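Local coordinates for CRISPR system Cmr subunit Cmr1-1 (Pyrococcus furiosus, PDB 4W8Z), which binds RNA as a subunit capping the type III-B Cmr ribonucleoprotein complex, part of a CRISPR adaptive immune system against mobile genetic elements, at residues E229-G234 with W238-Q243. Numbering follows the deposited sequence.
Sequences EVFGPG and WEVLAQ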
ATOM      1  N   GLU A 229       4.182  10.954   0.971  1.00 72.99           N
ATOM      2  CA  GLU A 229       5.494  11.544   1.211  1.00 73.03           C
ATOM      3  C   GLU A 229       6.604  10.588   0.804  1.00 69.32           C
ATOM      4  O   GLU A 229       6.418   9.371   0.804  1.00 74.51           O
ATOM      5  CB  GLU A 229       5.656  11.913   2.684  1.00 81.36           C
ATOM      6  CG  GLU A 229       4.661  12.931   3.189  1.00 97.57           C
ATOM      7  CD  GLU A 229       4.582  12.966   4.704  1.00111.21           C
ATOM      8  OE1 GLU A 229       4.166  14.008   5.251  1.00121.38           O
ATOM      9  OE2 GLU A 229       4.925  11.950   5.348  1.00110.48           O
ATOM     10  N   VAL A 230       7.762  11.141   0.462  1.00 65.67           N
ATOM     11  CA  VAL A 230       8.935  10.331   0.156  1.00 65.37           C
ATOM     12  C   VAL A 230      10.171  10.869   0.879  1.00 73.73           C
ATOM     13  O   VAL A 230      10.202  12.022   1.312  1.00 68.80           O
ATOM     14  CB  VAL A 230       9.234  10.284  -1.360  1.00 65.32           C
ATOM     15  CG1 VAL A 230       8.044   9.743  -2.139  1.00 57.92           C
ATOM     16  CG2 VAL A 230       9.632  11.665  -1.862  1.00 63.14           C
ATOM     17  N   PHE A 231      11.186  10.024   1.013  1.00 75.39           N
ATOM     18  CA  PHE A 231      12.478  10.466   1.523  1.00 73.63           C
ATOM     19  C   PHE A 231      13.593   9.713   0.810  1.00 76.25           C
ATOM     20  O   PHE A 231      13.410   8.571   0.387  1.00 79.13           O
ATOM     21  CB  PHE A 231      12.574  10.282   3.046  1.00 71.84           C
ATOM     22  CG  PHE A 231      12.621   8.842   3.505  1.00 73.58           C
ATOM     23  CD1 PHE A 231      13.814   8.132   3.505  1.00 79.54           C
ATOM     24  CD2 PHE A 231      11.482   8.216   3.979  1.00 75.47           C
ATOM     25  CE1 PHE A 231      13.863   6.818   3.936  1.00 75.06           C
ATOM     26  CE2 PHE A 231      11.525   6.899   4.417  1.00 81.92           C
ATOM     27  CZ  PHE A 231      12.719   6.201   4.392  1.00 79.07           C
ATOM     28  N   GLY A 232      14.744  10.357   0.679  1.00 74.43           N
ATOM     29  CA  GLY A 232      15.875   9.756   0.006  1.00 76.73           C
ATOM     30  C   GLY A 232      16.497  10.676  -1.025  1.00 79.73           C
ATOM     31  O   GLY A 232      16.333  11.892  -0.960  1.00 74.22           O
ATOM     32  N   PRO A 233      17.201  10.098  -2.006  1.00 85.37           N
ATOM     33  CA  PRO A 233      17.358   8.656  -2.233  1.00 87.38           C
ATOM     34  C   PRO A 233      18.349   7.995  -1.278  1.00 85.25           C
ATOM     35  O   PRO A 233      19.132   8.692  -0.637  1.00 96.49           O
ATOM     36  CB  PRO A 233      17.885   8.592  -3.666  1.00 90.75           C
ATOM     37  CG  PRO A 233      18.667   9.853  -3.810  1.00 85.79           C
ATOM     38  CD  PRO A 233      17.918  10.890  -3.022  1.00 83.01           C
ATOM     39  N   GLY A 234      18.304   6.672  -1.183  1.00 79.18           N
ATOM     40  CA  GLY A 234      19.278   5.937  -0.399  1.00 77.82           C
ATOM     41  C   GLY A 234      20.314   5.281  -1.295  1.00 86.45           C
ATOM     42  O   GLY A 234      20.192   5.310  -2.522  1.00 78.85           O
ATOM     43  N   TRP A 238      17.844  -1.801   0.541  1.00 74.70           N
ATOM     44  CA  TRP A 238      18.010  -2.295   1.902  1.00 80.56           C
ATOM     45  C   TRP A 238      18.288  -1.165   2.894  1.00 85.74           C
ATOM     46  O   TRP A 238      17.868  -1.233   4.048  1.00 83.79           O
ATOM     47  CB  TRP A 238      19.136  -3.331   1.965  1.00 79.64           C
ATOM     48  CG  TRP A 238      18.788  -4.668   1.377  1.00 88.61           C
ATOM     49  CD1 TRP A 238      19.360  -5.257   0.286  1.00 89.19           C
ATOM     50  CD2 TRP A 238      17.795  -5.588   1.854  1.00 94.34           C
ATOM     51  NE1 TRP A 238      18.787  -6.485   0.055  1.00 87.77           N
ATOM     52  CE2 TRP A 238      17.823  -6.710   1.003  1.00 89.98           C
ATOM     53  CE3 TRP A 238      16.887  -5.573   2.918  1.00 89.72           C
ATOM     54  CZ2 TRP A 238      16.977  -7.804   1.183  1.00 88.44           C
ATOM     55  CZ3 TRP A 238      16.048  -6.660   3.095  1.00 81.98           C
ATOM     56  CH2 TRP A 238      16.100  -7.758   2.232  1.00 89.47           C
ATOM     57  N   GLU A 239      18.989  -0.130   2.441  1.00 85.33           N
ATOM     58  CA  GLU A 239      19.301   1.002   3.304  1.00 88.46           C
ATOM     59  C   GLU A 239      18.028   1.750   3.679  1.00 87.09           C
ATOM     60  O   GLU A 239      17.858   2.172   4.823  1.00 85.58           O
ATOM     61  CB  GLU A 239      20.290   1.954   2.628  1.00 98.97           C
ATOM     62  CG  GLU A 239      20.930   2.947   3.591  1.00109.91           C
ATOM     63  CD  GLU A 239      21.625   4.092   2.881  1.00124.59           C
ATOM     64  OE1 GLU A 239      20.945   4.829   2.137  1.00121.56           O
ATOM     65  OE2 GLU A 239      22.850   4.256   3.066  1.00132.27           O
ATOM     66  N   VAL A 240      17.135   1.905   2.707  1.00 78.97           N
ATOM     67  CA  VAL A 240      15.842   2.541   2.933  1.00 74.51           C
ATOM     68  C   VAL A 240      15.005   1.736   3.923  1.00 71.75           C
ATOM     69  O   VAL A 240      14.465   2.285   4.884  1.00 70.46           O
ATOM     70  CB  VAL A 240      15.062   2.706   1.617  1.00 73.91           C
ATOM     71  CG1 VAL A 240      13.609   3.072   1.892  1.00 65.48           C
ATOM     72  CG2 VAL A 240      15.733   3.751   0.737  1.00 73.40           C
ATOM     73  N   LEU A 241      14.909   0.432   3.685  1.00 70.26           N
ATOM     74  CA  LEU A 241      14.199  -0.469   4.585  1.00 67.38           C
ATOM     75  C   LEU A 241      14.778  -0.421   5.998  1.00 73.67           C
ATOM     76  O   LEU A 241      14.040  -0.480   6.981  1.00 79.29           O
ATOM     77  CB  LEU A 241      14.240  -1.901   4.046  1.00 65.19           C
ATOM     78  CG  LEU A 241      13.296  -2.209   2.883  1.00 67.25           C
ATOM     79  CD1 LEU A 241      13.596  -3.567   2.281  1.00 62.38           C
ATOM     80  CD2 LEU A 241      11.849  -2.139   3.347  1.00 64.94           C
ATOM     81  N   ALA A 242      16.097  -0.298   6.094  1.00 71.31           N
ATOM     82  CA  ALA A 242      16.759  -0.236   7.392  1.00 77.04           C
ATOM     83  C   ALA A 242      16.394   1.039   8.144  1.00 71.34           C
ATOM     84  O   ALA A 242      16.311   1.035   9.371  1.00 78.73           O
ATOM     85  CB  ALA A 242      18.270  -0.338   7.225  1.00 74.00           C
ATOM     86  N   GLN A 243      16.178   2.125   7.410  1.00 73.36           N
ATOM     87  CA  GLN A 243      15.754   3.378   8.027  1.00 80.11           C
ATOM     88  C   GLN A 243      14.373   3.226   8.657  1.00 82.59           C
ATOM     89  O   GLN A 243      14.138   3.678   9.779  1.00 75.93           O
ATOM     90  CB  GLN A 243      15.750   4.518   7.005  1.00 82.16           C
ATOM     91  CG  GLN A 243      17.091   5.224   6.860  1.00 97.95           C
ATOM     92  CD  GLN A 243      17.469   6.017   8.102  1.00111.04           C
ATOM     93  OE1 GLN A 243      16.609   6.366   8.917  1.00107.56           O
ATOM     94  NE2 GLN A 243      18.760   6.304   8.252  1.00112.53           N
TER
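F231, the last residue of strand 226-231, pushes its ring against the first turns of helix 237-264. F231 CZ lies 4.1 Å from V240 CG1, and F231 CE1 comes to 4.3 Å from Q243 CB, so the ring bridges residues one helical turn apart, meeting both at a slant. With CG set between the backbone N and the carbonyl carbon (chi1 69°), the ring reaches across to the helix, where F244 adds an edge-to-face contact between the rings. V240 sends CG1 to the phenyl and CG2 toward the loop, 4.3 Å from G234 CA; V288 of strand 284-291 touches it too. F231 and V240 are the buried, apolar part. Q243 extends beyond it, its OE1 hydrogen-bonded to R332 NH1.

Toward solvent the contact thins out. P233, after a cis peptide bond, turns away from the helix, and the exposed E239 reaches across to the loop at G234 with an extended chain. E239 OE1 passes 3.2 Å from G234 CA and accepts a hydrogen bond from K235 N, while N236 OD1 takes the N-H of E239 near the helix start. Loop 232-236 thus packs the helix start across the strand end: a beta-alpha connection in the Cmr1-like C-terminal family of the RAMP clan.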